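Local coordinates for protein alkaline phosphatase (Antarctic bacterium, PDB 2W5W) that probably hydrolyses phosphate monoesters, as the zinc- and magnesium-dependent alkaline phosphatases of its family do, at residues K32-V37 with K369-N374; V37-S42 with A248-S253; I41-G46 with T299-T304; A129-T134 with E254-D259; L295-S300 with V344-P349. The protein carries 1 engineered substitution. One frame throughout, in Å; residues are numbered along the deposited sequence.

Near the N terminus, 32-37 leads into the central strand and meets the C-terminal helix end 369-374, so interaction 1 closes a loop in which the other four contacts nest. The same strand then pairs along 248-253 in interaction 2, and its continuation, 41-46, closes interaction 3 against 299-304, together starting two loops from one stretch. Interaction 4, 129-134 with 254-259, crosses interaction 2 and is nested inside interaction 3; interactions 3 and 4 share a zinc ion and its waters. Interaction 5 begins on 295-300, where interaction 3 ends, and adds the antiparallel strand. Together they tie both chain ends, the central sheet and the metal site.

Interaction 1: residues K32-V37 with K369-N374; sequences KTPKNV and KVTKWN
Thr33 and Thr371 bring the two backbones to a CA-CA distance of 5.8 Å, where the loop leading into strand 36-42 passes the C-terminal end of helix 362-371 and Lys372 leaves the helix with a positive phi. Pro34 crosses Val370 at about a right angle, its CG 3.8 Å from Val370 CG2. Deeper in, Val37 CG2 meets Thr371 CG2 at 3.7 Å and lies obliquely by the indole of Trp373. The hydroxyl of Thr371 turns back to the helix backbone at Ile367 and also accepts from Trp373 N, an ST turn that holds the tryptophan beside the helix end.

Nearer the surface, Thr33 OG1 stands anti to the carbonyl carbon (chi1 -62°), which turns CG2 onto Val370 O, while OG1 faces the extended Lys372. Water 2 joins Thr33 OG1 to Lys372 NZ, 2.7 Å from each. A valine here would probably keep the packing on Val370 O but leave water 2 without the hydroxyl it donates to, and so break the water bridge to Lys372 NZ. Water 1 lies 2.8 Å from both Lys32 O and Val370 O, water 3 links Pro34 O with Thr371 O, and water 4 links Lys35 O with Trp373 NE1. Waters 1 and 3 thus supply the protons that let helix-end and loop carbonyls, all acceptors, face each other over an apolar core, while water 4 relays the indole N-H to Lys35 O.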
# COMPACT_ATOMS: atom_id res chain seq x y z
N LYS B 32 3.71 24.86 2.36
CA LYS B 32 4.71 25.35 3.28
C LYS B 32 6.10 24.84 2.89
O LYS B 32 6.21 23.82 2.21
CB LYS B 32 4.37 24.89 4.69
CG LYS B 32 3.04 25.40 5.19
CD LYS B 32 3.13 25.83 6.64
CE LYS B 32 3.62 24.71 7.53
NZ LYS B 32 3.84 25.21 8.92
N THR B 33 7.15 25.52 3.31
CA THR B 33 8.52 25.14 2.94
C THR B 33 9.26 24.58 4.16
O THR B 33 9.41 25.27 5.17
CB THR B 33 9.29 26.37 2.37
OG1 THR B 33 8.62 26.83 1.19
CG2 THR B 33 10.75 26.01 2.01
N PRO B 34 9.69 23.31 4.10
CA PRO B 34 10.41 22.80 5.26
C PRO B 34 11.85 23.31 5.32
O PRO B 34 12.51 23.38 4.28
CB PRO B 34 10.43 21.28 5.03
CG PRO B 34 10.35 21.12 3.53
CD PRO B 34 9.50 22.29 3.05
N LYS B 35 12.33 23.65 6.52
CA LYS B 35 13.74 23.98 6.72
C LYS B 35 14.60 22.72 6.70
O LYS B 35 15.70 22.68 6.12
CB LYS B 35 13.91 24.73 8.05
CG LYS B 35 15.37 25.04 8.40
CD LYS B 35 15.48 25.82 9.71
CE LYS B 35 16.93 26.16 10.04
NZ LYS B 35 17.08 26.99 11.27
N ASN B 36 14.09 21.67 7.35
CA ASN B 36 14.82 20.42 7.52
C ASN B 36 14.09 19.25 6.88
O ASN B 36 12.87 19.26 6.74
CB ASN B 36 14.99 20.11 9.00
CG ASN B 36 15.46 21.30 9.80
OD1 ASN B 36 16.53 21.85 9.55
ND2 ASN B 36 14.68 21.69 10.79
N VAL B 37 14.83 18.22 6.53
CA VAL B 37 14.24 17.03 5.93
C VAL B 37 14.83 15.80 6.59
O VAL B 37 16.06 15.69 6.74
CB VAL B 37 14.53 16.97 4.42
CG1 VAL B 37 13.97 15.66 3.83
CG2 VAL B 37 13.92 18.17 3.70
N LYS B 369 12.00 20.18 -4.88
CA LYS B 369 10.91 21.14 -5.04
C LYS B 369 10.45 21.80 -3.73
O LYS B 369 10.37 23.02 -3.65
CB LYS B 369 9.71 20.49 -5.74
CG LYS B 369 8.46 21.35 -5.69
CD LYS B 369 7.31 20.71 -6.45
CE LYS B 369 6.04 21.55 -6.34
NZ LYS B 369 4.90 20.91 -7.06
N VAL B 370 10.13 21.00 -2.72
CA VAL B 370 9.56 21.59 -1.50
C VAL B 370 10.57 22.40 -0.69
O VAL B 370 10.19 23.38 -0.06
CB VAL B 370 8.82 20.55 -0.61
CG1 VAL B 370 7.78 19.80 -1.45
CG2 VAL B 370 9.79 19.57 0.06
N THR B 371 11.86 22.03 -0.74
CA THR B 371 12.87 22.73 0.05
C THR B 371 13.25 24.05 -0.62
O THR B 371 13.74 24.96 0.04
CB THR B 371 14.18 21.93 0.18
OG1 THR B 371 14.70 21.63 -1.12
CG2 THR B 371 13.97 20.65 0.99
N LYS B 372 13.03 24.13 -1.93
CA LYS B 372 13.45 25.28 -2.73
C LYS B 372 14.97 25.50 -2.75
O LYS B 372 15.46 26.62 -3.04
CB LYS B 372 12.70 26.54 -2.29
CG LYS B 372 11.18 26.39 -2.46
CD LYS B 372 10.42 27.55 -1.82
CE LYS B 372 8.92 27.32 -1.93
NZ LYS B 372 8.17 28.48 -1.38
N TRP B 373 15.73 24.45 -2.48
CA TRP B 373 17.20 24.52 -2.58
C TRP B 373 17.63 24.79 -4.02
O TRP B 373 16.96 24.34 -4.95
CB TRP B 373 17.87 23.22 -2.10
CG TRP B 373 17.67 22.99 -0.64
CD1 TRP B 373 17.41 23.94 0.30
CD2 TRP B 373 17.72 21.74 0.04
NE1 TRP B 373 17.29 23.36 1.54
CE2 TRP B 373 17.48 22.01 1.41
CE3 TRP B 373 17.95 20.42 -0.36
CZ2 TRP B 373 17.44 21.00 2.37
CZ3 TRP B 373 17.91 19.42 0.61
CH2 TRP B 373 17.67 19.71 1.95
N ASN B 374 18.74 25.51 -4.19
CA ASN B 374 19.35 25.69 -5.51
C ASN B 374 19.89 24.36 -6.03
O ASN B 374 20.63 23.66 -5.33
CB ASN B 374 20.52 26.68 -5.43
CG ASN B 374 20.10 28.03 -4.89
OD1 ASN B 374 20.65 28.52 -3.91
ND2 ASN B 374 19.12 28.63 -5.53
O HOH W 1 7.45 23.94 -0.30
O HOH W 2 9.51 29.37 0.77
O HOH W 3 14.05 25.09 2.85
O HOH W 4 16.49 24.52 4.17

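Interaction 2: residues V37-S42 with A248-S253; sequences VILLIS and AFFIMS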
# COMPACT_ATOMS: atom_id res chain seq x y z
N VAL B 37 14.83 18.22 6.53
CA VAL B 37 14.24 17.03 5.93
C VAL B 37 14.83 15.80 6.59
O VAL B 37 16.06 15.69 6.74
CB VAL B 37 14.53 16.97 4.42
CG1 VAL B 37 13.97 15.66 3.83
CG2 VAL B 37 13.92 18.17 3.70
N ILE B 38 13.98 14.87 6.99
CA ILE B 38 14.46 13.56 7.45
C ILE B 38 13.84 12.49 6.54
O ILE B 38 12.62 12.39 6.44
CB ILE B 38 14.06 13.30 8.89
CG1 ILE B 38 14.65 14.38 9.82
CG2 ILE B 38 14.48 11.90 9.33
CD1 ILE B 38 14.08 14.35 11.26
N LEU B 39 14.68 11.71 5.88
CA LEU B 39 14.24 10.64 5.00
C LEU B 39 14.56 9.30 5.65
O LEU B 39 15.73 8.96 5.84
CB LEU B 39 14.94 10.76 3.64
CG LEU B 39 14.72 9.64 2.62
CD1 LEU B 39 13.22 9.49 2.31
CD2 LEU B 39 15.50 9.94 1.36
N LEU B 40 13.53 8.55 6.06
CA LEU B 40 13.74 7.24 6.67
C LEU B 40 13.41 6.18 5.65
O LEU B 40 12.33 6.18 5.06
CB LEU B 40 12.85 7.08 7.91
CG LEU B 40 13.07 8.16 8.97
CD1 LEU B 40 11.95 8.17 9.99
CD2 LEU B 40 14.39 7.93 9.64
N ILE B 41 14.35 5.27 5.42
CA ILE B 41 14.18 4.22 4.44
C ILE B 41 14.19 2.85 5.12
O ILE B 41 15.15 2.48 5.79
CB ILE B 41 15.32 4.25 3.40
CG1 ILE B 41 15.35 5.60 2.68
CG2 ILE B 41 15.18 3.10 2.42
CD1 ILE B 41 16.49 5.71 1.66
N SER B 42 13.10 2.11 4.92
CA SER B 42 13.02 0.75 5.40
C SER B 42 13.36 -0.17 4.23
O SER B 42 12.54 -0.36 3.33
CB SER B 42 11.60 0.45 5.89
OG SER B 42 10.61 0.95 4.98
N ALA B 248 20.10 24.40 9.18
CA ALA B 248 19.14 23.47 8.59
C ALA B 248 19.87 22.15 8.34
O ALA B 248 21.10 22.13 8.19
CB ALA B 248 18.62 24.03 7.27
N PHE B 249 19.12 21.05 8.28
CA PHE B 249 19.74 19.75 8.08
C PHE B 249 18.96 18.81 7.15
O PHE B 249 17.77 18.97 6.95
CB PHE B 249 20.01 19.06 9.43
CG PHE B 249 18.76 18.72 10.20
CD1 PHE B 249 18.05 17.56 9.92
CD2 PHE B 249 18.32 19.53 11.23
CE1 PHE B 249 16.92 17.23 10.63
CE2 PHE B 249 17.18 19.20 11.96
CZ PHE B 249 16.48 18.05 11.66
N PHE B 250 19.68 17.83 6.61
CA PHE B 250 19.09 16.72 5.88
C PHE B 250 19.66 15.42 6.47
O PHE B 250 20.87 15.29 6.60
CB PHE B 250 19.45 16.78 4.39
CG PHE B 250 19.05 15.53 3.65
CD1 PHE B 250 17.77 15.40 3.12
CD2 PHE B 250 19.92 14.45 3.53
CE1 PHE B 250 17.38 14.24 2.45
CE2 PHE B 250 19.55 13.29 2.89
CZ PHE B 250 18.26 13.18 2.35
N ILE B 251 18.79 14.47 6.80
CA ILE B 251 19.24 13.18 7.35
C ILE B 251 18.58 12.04 6.60
O ILE B 251 17.39 12.12 6.29
CB ILE B 251 18.85 13.06 8.85
CG1 ILE B 251 19.66 14.04 9.69
CG2 ILE B 251 19.02 11.63 9.36
CD1 ILE B 251 19.16 14.08 11.14
N MET B 252 19.35 11.01 6.26
CA MET B 252 18.77 9.76 5.77
C MET B 252 19.11 8.72 6.81
O MET B 252 20.28 8.52 7.13
CB MET B 252 19.34 9.37 4.40
CG MET B 252 18.65 8.15 3.74
SD MET B 252 18.93 6.55 4.53
CE MET B 252 20.62 6.19 3.98
N SER B 253 18.09 8.08 7.38
CA SER B 253 18.30 7.03 8.35
C SER B 253 17.63 5.75 7.82
O SER B 253 16.48 5.78 7.38
CB SER B 253 17.76 7.45 9.72
OG SER B 253 17.75 6.36 10.62
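Val37 to Ile41 and Phe249 to Ser253 run side by side as parallel strands, 7° apart in direction, in the middle of the central sheet. Five backbone hydrogen bonds form the ladder: Val37 N to Phe249 O, Ile251 N to Val37 O, Leu39 N to Ile251 O (2.8 Å), Ser253 N to Leu39 O, and Ile41 N to Ser253 O. Val37 and Leu39 on one strand and Ile251 and Ser253 on the other each use both N and O across the gap, the alternation expected of a parallel pair. Between these bonds, CA-H groups also approach the carbonyls, Met252 CA lying 3.1 Å from Leu39 O.

Apolar contacts sort onto the two faces. On the face of Val37, Leu39 and Ile41, Val37 CB and CG1 lie obliquely to the Phe250 ring at CD1, and Ile41 CD1 meets Met252 SD at 3.9 Å, the two side chains at about a right angle; Met252 is bent at chi2 (-70°) and chi3, which brings the sulfur to Ile41. On the other face, Ile38 CG1 comes to the edge of the Phe249 ring in its plane, 3.7 Å from CE1. Leu40 CD2 presses on Ser253 CB at 3.4 Å, tighter than usual. The Ser253 hydroxyl pairs with Thr235 of helix 230-242, while Leu40 packs on helix 267-291. Every touching residue is buried; the amides of Val37, Leu39 and Ile41 are met by this partner, while Ile38 and Leu40 bond to strand 294-299, and apolar side chains bind the sheet to its covering layers.

Interaction 3: residues I41-G46 with T299-T304; sequences ISDGAG and TSDHET. With ZN (zinc ion), chain G; ZN (zinc ion), chain H.
Asp43 and Asp301 hold the zinc ion of chain G between them, their carboxylate planes 82° apart; Asp43 OD1 and Asp301 OD2 each bind it at 2.0 Å. His302 NE2 supplies the third ligand at 2.1 Å. Its ring is fixed in rotation by ND1, which donates to Glu303 O in the ring plane, and Asp301 OD1 sits over one face, offset toward the rim. The Asp301 oxygen not used by the metal instead accepts from Gly44 N at 3.1 Å. Asp43 spans further: CG anti to the backbone N (chi1 -160°) puts OD2 on the second zinc, that of chain H, whose other ligands are Thr137, Glu254 and waters.

Behind the metals, Ser300 OG donates to Ala45 O on a lone pair, 2.6 Å, and lies 2.7 Å from Ser42 OG. Gly44 crosses the type II turn from Ser42 to Ala45 at a positive phi, where a side chain would clash with Thr304, and its O accepts from Thr304 N. Two loops at the C-terminal ends of neighbouring parallel strands, with Asp43 bridging two zinc ions, form part of the three-metal centre of the alkaline phosphatases.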
# COMPACT_ATOMS: atom_id res chain seq x y z
N ILE B 41 14.35 5.27 5.42
CA ILE B 41 14.18 4.22 4.44
C ILE B 41 14.19 2.85 5.12
O ILE B 41 15.15 2.48 5.79
CB ILE B 41 15.32 4.25 3.40
CG1 ILE B 41 15.35 5.60 2.68
CG2 ILE B 41 15.18 3.10 2.42
CD1 ILE B 41 16.49 5.71 1.66
N SER B 42 13.10 2.11 4.92
CA SER B 42 13.02 0.75 5.40
C SER B 42 13.36 -0.17 4.23
O SER B 42 12.54 -0.36 3.33
CB SER B 42 11.60 0.45 5.89
OG SER B 42 10.61 0.95 4.98
N ASP B 43 14.56 -0.74 4.25
CA ASP B 43 15.01 -1.55 3.13
C ASP B 43 14.18 -2.84 3.06
O ASP B 43 14.16 -3.62 4.01
CB ASP B 43 16.51 -1.87 3.23
CG ASP B 43 17.10 -2.28 1.89
OD1 ASP B 43 16.54 -3.18 1.25
OD2 ASP B 43 18.09 -1.67 1.46
N GLY B 44 13.49 -3.05 1.95
CA GLY B 44 12.78 -4.30 1.74
C GLY B 44 11.39 -4.37 2.34
O GLY B 44 10.76 -5.44 2.35
N ALA B 45 10.88 -3.25 2.82
CA ALA B 45 9.54 -3.27 3.42
C ALA B 45 8.41 -2.87 2.47
O ALA B 45 8.23 -1.68 2.16
CB ALA B 45 9.48 -2.41 4.69
N GLY B 46 7.64 -3.85 2.02
CA GLY B 46 6.41 -3.54 1.31
C GLY B 46 5.28 -3.27 2.30
O GLY B 46 5.47 -3.28 3.52
N THR B 299 9.84 5.80 3.45
CA THR B 299 9.50 4.92 2.34
C THR B 299 10.43 3.72 2.32
O THR B 299 11.21 3.55 3.25
CB THR B 299 9.48 5.66 0.98
OG1 THR B 299 8.85 4.83 -0.00
CG2 THR B 299 10.89 6.03 0.53
N SER B 300 10.32 2.88 1.30
CA SER B 300 11.22 1.74 1.18
C SER B 300 11.75 1.75 -0.25
O SER B 300 11.17 2.41 -1.11
CB SER B 300 10.48 0.41 1.39
OG SER B 300 9.62 0.44 2.52
N ASP B 301 12.79 0.98 -0.51
CA ASP B 301 13.38 0.91 -1.85
C ASP B 301 12.68 -0.14 -2.72
O ASP B 301 12.65 -0.02 -3.95
CB ASP B 301 14.91 0.68 -1.78
CG ASP B 301 15.31 -0.56 -0.97
OD1 ASP B 301 14.47 -1.06 -0.19
OD2 ASP B 301 16.48 -1.04 -1.12
N HIS B 302 12.09 -1.15 -2.09
CA HIS B 302 11.38 -2.25 -2.75
C HIS B 302 10.89 -3.19 -1.64
O HIS B 302 11.18 -2.98 -0.46
CB HIS B 302 12.33 -3.04 -3.65
CG HIS B 302 13.53 -3.55 -2.90
ND1 HIS B 302 13.50 -4.70 -2.14
CD2 HIS B 302 14.76 -3.00 -2.72
CE1 HIS B 302 14.67 -4.86 -1.55
NE2 HIS B 302 15.44 -3.84 -1.87
N GLU B 303 10.13 -4.22 -2.03
CA GLU B 303 9.72 -5.28 -1.12
C GLU B 303 10.64 -6.49 -1.24
O GLU B 303 11.25 -6.72 -2.29
CB GLU B 303 8.27 -5.72 -1.44
CG GLU B 303 7.61 -6.64 -0.39
CD GLU B 303 7.83 -8.15 -0.59
OE1 GLU B 303 8.35 -8.60 -1.64
OE2 GLU B 303 7.45 -8.91 0.34
N THR B 304 10.74 -7.28 -0.18
CA THR B 304 11.43 -8.57 -0.35
C THR B 304 10.82 -9.75 0.38
O THR B 304 10.32 -9.63 1.50
CB THR B 304 12.98 -8.49 -0.23
OG1 THR B 304 13.49 -9.49 0.67
CG2 THR B 304 13.42 -7.17 0.21
ZN ZN G . 16.90 -2.94 -0.71
ZN ZN H . 19.82 -1.11 2.41
O HOH W 5 19.80 -2.86 3.49
O HOH W 6 21.86 -0.71 3.13
O HOH W 7 21.02 -2.21 0.96

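Interaction 4: residues A129-T134 with E254-D259; sequences ATSSIT and EGSQID. With ZN (zinc ion), chain H; ZN (zinc ion), chain F.
Gln257 directs NE2 toward Thr130 O at 3.1 Å; Thr130 O lies near the amide plane of Gln257, while NE2 comes from above the carbonyl plane of Thr130 (53° out of it). The other flat group, the carboxylate of Glu254, is approached on one face by Ser256 OG, which donates to OE1 at 2.6 Å from 75° out of the carboxylate plane. Glu254 belongs to the metal site at the C-terminal edge of the central sheet, where strand 249-255 passes through an inverse gamma turn centred on Gly255 into helix 258-263, with Gln257 beside it in the loop.

Ser256 OG is the joint of the contact. It also accepts from Thr130 N at 3.0 Å and, weakly, from Ser131 N, so one hydroxyl joins three groups and sits between the loop after strand 124-129 and the carboxylate. Its torsion, with OG anti to the carbonyl carbon (chi1 -47°), brings it there, and Ala129 CB packs against it at 3.7 Å. Gln257 is tied to Met220 and to Tyr269 by its amide, which fixes its orientation.

Glu254 OE2 binds the zinc ion of chain H at 2.0 Å, beside Asp43 and Thr137, and OE1 accepts from water 6, itself a ligand of that metal. Ser256 is thereby a second-shell residue that positions a first-shell one. Asp259, at the start of the helix, grips the zinc ion of chain F with both oxygens, together with His263 and His337. Water 8 joins the segments once more, lying 2.9 Å from Thr130 OG1 and 3.0 Å from Gln257 N.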
# COMPACT_ATOMS: atom_id res chain seq x y z
N ALA B 129 22.68 4.08 9.45
CA ALA B 129 22.24 2.79 8.93
C ALA B 129 22.52 1.68 9.94
O ALA B 129 23.43 1.80 10.75
CB ALA B 129 22.95 2.48 7.61
N THR B 130 21.75 0.59 9.86
CA THR B 130 22.03 -0.58 10.72
C THR B 130 22.87 -1.62 9.99
O THR B 130 23.32 -2.61 10.58
CB THR B 130 20.75 -1.20 11.28
OG1 THR B 130 19.97 -1.71 10.19
CG2 THR B 130 19.94 -0.16 12.05
N SER B 131 23.09 -1.39 8.70
CA SER B 131 24.08 -2.15 7.94
C SER B 131 25.46 -1.50 8.10
O SER B 131 25.63 -0.54 8.85
CB SER B 131 23.72 -2.13 6.45
OG SER B 131 23.73 -0.79 5.97
N SER B 132 26.44 -2.02 7.37
CA SER B 132 27.68 -1.27 7.21
C SER B 132 27.32 0.08 6.60
O SER B 132 26.41 0.18 5.79
CB SER B 132 28.62 -2.02 6.27
OG SER B 132 29.71 -1.20 5.89
N ILE B 133 28.06 1.13 6.95
CA ILE B 133 27.81 2.42 6.34
C ILE B 133 28.17 2.43 4.85
O ILE B 133 27.83 3.36 4.12
CB ILE B 133 28.55 3.55 7.09
CG1 ILE B 133 27.88 4.90 6.83
CG2 ILE B 133 30.01 3.57 6.72
CD1 ILE B 133 26.53 5.06 7.53
N THR B 134 28.84 1.37 4.39
CA THR B 134 29.24 1.26 2.98
C THR B 134 28.23 0.45 2.16
O THR B 134 28.42 0.29 0.95
CB THR B 134 30.60 0.56 2.82
OG1 THR B 134 30.50 -0.78 3.33
CG2 THR B 134 31.68 1.32 3.56
N GLU B 254 18.36 4.64 7.85
CA GLU B 254 17.89 3.40 7.25
C GLU B 254 17.68 2.25 8.23
O GLU B 254 18.59 1.90 8.99
CB GLU B 254 18.86 2.94 6.15
CG GLU B 254 18.29 1.78 5.31
CD GLU B 254 19.36 0.94 4.65
OE1 GLU B 254 20.54 1.09 5.02
OE2 GLU B 254 19.02 0.12 3.77
N GLY B 255 16.50 1.63 8.16
CA GLY B 255 16.26 0.35 8.80
C GLY B 255 16.71 -0.72 7.82
O GLY B 255 15.92 -1.26 7.03
N SER B 256 18.01 -1.01 7.87
CA SER B 256 18.69 -1.77 6.82
C SER B 256 18.36 -3.26 6.80
O SER B 256 18.37 -3.89 5.74
CB SER B 256 20.21 -1.63 6.98
OG SER B 256 20.59 -0.28 7.18
N GLN B 257 18.11 -3.84 7.97
CA GLN B 257 18.06 -5.29 8.06
C GLN B 257 16.69 -5.92 7.85
O GLN B 257 16.54 -7.14 7.92
CB GLN B 257 18.69 -5.78 9.37
CG GLN B 257 20.14 -5.35 9.48
CD GLN B 257 20.85 -5.99 10.65
OE1 GLN B 257 20.60 -7.14 10.99
NE2 GLN B 257 21.75 -5.24 11.27
N ILE B 258 15.67 -5.09 7.60
CA ILE B 258 14.35 -5.62 7.30
C ILE B 258 14.48 -6.52 6.06
O ILE B 258 13.91 -7.61 6.01
CB ILE B 258 13.36 -4.47 7.06
CG1 ILE B 258 13.20 -3.65 8.35
CG2 ILE B 258 12.02 -5.02 6.61
CD1 ILE B 258 12.69 -2.21 8.13
N ASP B 259 15.26 -6.04 5.09
CA ASP B 259 15.55 -6.76 3.84
C ASP B 259 16.18 -8.14 4.12
O ASP B 259 15.84 -9.15 3.50
CB ASP B 259 16.48 -5.89 2.98
CG ASP B 259 16.84 -6.54 1.64
OD1 ASP B 259 15.95 -6.75 0.80
OD2 ASP B 259 18.03 -6.83 1.42
ZN ZN H . 19.82 -1.11 2.41
ZN ZN F . 17.87 -7.35 -0.71
O HOH W 8 17.34 -2.76 10.66
O HOH W 6 21.86 -0.71 3.13
O HOH W 5 19.80 -2.86 3.49
O HOH W 9 19.89 -7.24 -1.09
O HOH W 7 21.02 -2.21 0.96

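Interaction 5: residues L295-S300 with V344-P349; sequences LVIVTS and VFAYGP
Val296 and Val298 pair with Tyr347 and Phe345 as the hydrogen-bonded pairs of an antiparallel ladder, the strands lying 167° apart in direction. The middle is the tight part: Val298 N to Phe345 O at 2.8 Å and its return bond, and the same exchange between Val296 and Tyr347, frame the non-hydrogen-bonded pair Ile297 and Ala346. Val298 CB comes within 4.2 Å of Phe345 CB on one face, and the Phe345 ring presents its edge to Val298 O. That ring meets Tyr63 and Phe66 of its own chain and Leu71 of the second subunit.

On the opposite face, Ile297 and Val344 lie side by side pointing the same way, CG2 to CG1 at 4.1 Å, while Val344 CG2 crosses to Thr299 OG1 at 3.5 Å, whose hydroxyl is bound to Pro343 O. Replacing Val344 with a glycine would probably open a gap beside Ile297 CG2 and Thr299 and remove part of their cover.

The looser side is at Tyr347, whose ring leads away from Val296 and is partly exposed, and at Gly348, which adds little surface. Leu295 still packs there, CD1 lying 4.3 Å from Ala346 CB and 3.5 Å from Tyr347 O. Between helix 267-291 and helix 362-371, the pair marks where strand 342-347 runs antiparallel to both neighbours in the otherwise parallel central sheet of the alkaline phosphatase alpha/beta fold.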
# COMPACT_ATOMS: atom_id res chain seq x y z
N LEU B 295 10.25 18.29 7.52
CA LEU B 295 9.52 17.32 6.71
C LEU B 295 10.10 15.94 6.97
O LEU B 295 11.31 15.75 6.87
CB LEU B 295 9.66 17.68 5.23
CG LEU B 295 9.27 16.61 4.20
CD1 LEU B 295 7.76 16.37 4.23
CD2 LEU B 295 9.75 17.01 2.81
N VAL B 296 9.24 14.99 7.32
CA VAL B 296 9.66 13.61 7.52
C VAL B 296 9.06 12.76 6.43
O VAL B 296 7.84 12.76 6.25
CB VAL B 296 9.16 13.08 8.87
CG1 VAL B 296 9.54 11.60 9.02
CG2 VAL B 296 9.70 13.94 10.03
N ILE B 297 9.91 12.04 5.69
CA ILE B 297 9.45 11.15 4.62
C ILE B 297 9.87 9.73 4.99
O ILE B 297 11.02 9.49 5.35
CB ILE B 297 10.11 11.52 3.26
CG1 ILE B 297 9.78 12.97 2.89
CG2 ILE B 297 9.67 10.54 2.15
CD1 ILE B 297 10.83 13.59 1.95
N VAL B 298 8.93 8.79 4.91
CA VAL B 298 9.24 7.38 5.19
C VAL B 298 8.89 6.58 3.96
O VAL B 298 7.77 6.66 3.46
CB VAL B 298 8.39 6.85 6.35
CG1 VAL B 298 8.59 5.34 6.51
CG2 VAL B 298 8.73 7.60 7.65
N THR B 299 9.84 5.80 3.45
CA THR B 299 9.50 4.92 2.34
C THR B 299 10.43 3.72 2.32
O THR B 299 11.21 3.55 3.25
CB THR B 299 9.48 5.66 0.98
OG1 THR B 299 8.85 4.83 -0.00
CG2 THR B 299 10.89 6.03 0.53
N SER B 300 10.32 2.88 1.30
CA SER B 300 11.22 1.74 1.18
C SER B 300 11.75 1.75 -0.25
O SER B 300 11.17 2.41 -1.11
CB SER B 300 10.48 0.41 1.39
OG SER B 300 9.62 0.44 2.52
N VAL B 344 4.62 5.51 0.43
CA VAL B 344 5.40 6.65 0.87
C VAL B 344 4.55 7.39 1.88
O VAL B 344 3.36 7.64 1.63
CB VAL B 344 5.64 7.63 -0.29
CG1 VAL B 344 6.41 8.88 0.21
CG2 VAL B 344 6.40 6.93 -1.44
N PHE B 345 5.14 7.76 3.00
CA PHE B 345 4.43 8.50 4.04
C PHE B 345 5.16 9.82 4.24
O PHE B 345 6.38 9.84 4.26
CB PHE B 345 4.43 7.72 5.38
CG PHE B 345 3.88 6.32 5.27
CD1 PHE B 345 2.54 6.05 5.50
CD2 PHE B 345 4.71 5.27 4.89
CE1 PHE B 345 2.03 4.77 5.39
CE2 PHE B 345 4.21 3.98 4.79
CZ PHE B 345 2.86 3.73 5.04
N ALA B 346 4.43 10.91 4.43
CA ALA B 346 5.11 12.18 4.65
C ALA B 346 4.36 13.05 5.64
O ALA B 346 3.13 13.14 5.59
CB ALA B 346 5.32 12.93 3.32
N TYR B 347 5.11 13.70 6.52
CA TYR B 347 4.52 14.54 7.55
C TYR B 347 5.31 15.84 7.60
O TYR B 347 6.54 15.81 7.50
CB TYR B 347 4.63 13.86 8.91
CG TYR B 347 4.14 14.76 10.01
CD1 TYR B 347 2.79 14.77 10.36
CD2 TYR B 347 5.00 15.64 10.66
CE1 TYR B 347 2.33 15.61 11.34
CE2 TYR B 347 4.54 16.49 11.64
CZ TYR B 347 3.20 16.47 11.98
OH TYR B 347 2.71 17.30 12.96
N GLY B 348 4.63 16.97 7.76
CA GLY B 348 5.35 18.22 7.95
C GLY B 348 5.22 19.14 6.75
O GLY B 348 4.52 18.82 5.79
N PRO B 349 5.88 20.31 6.79
CA PRO B 349 5.77 21.26 5.68
C PRO B 349 6.17 20.66 4.34
O PRO B 349 7.27 20.11 4.22
CB PRO B 349 6.76 22.37 6.06
CG PRO B 349 6.92 22.27 7.52
CD PRO B 349 6.70 20.82 7.90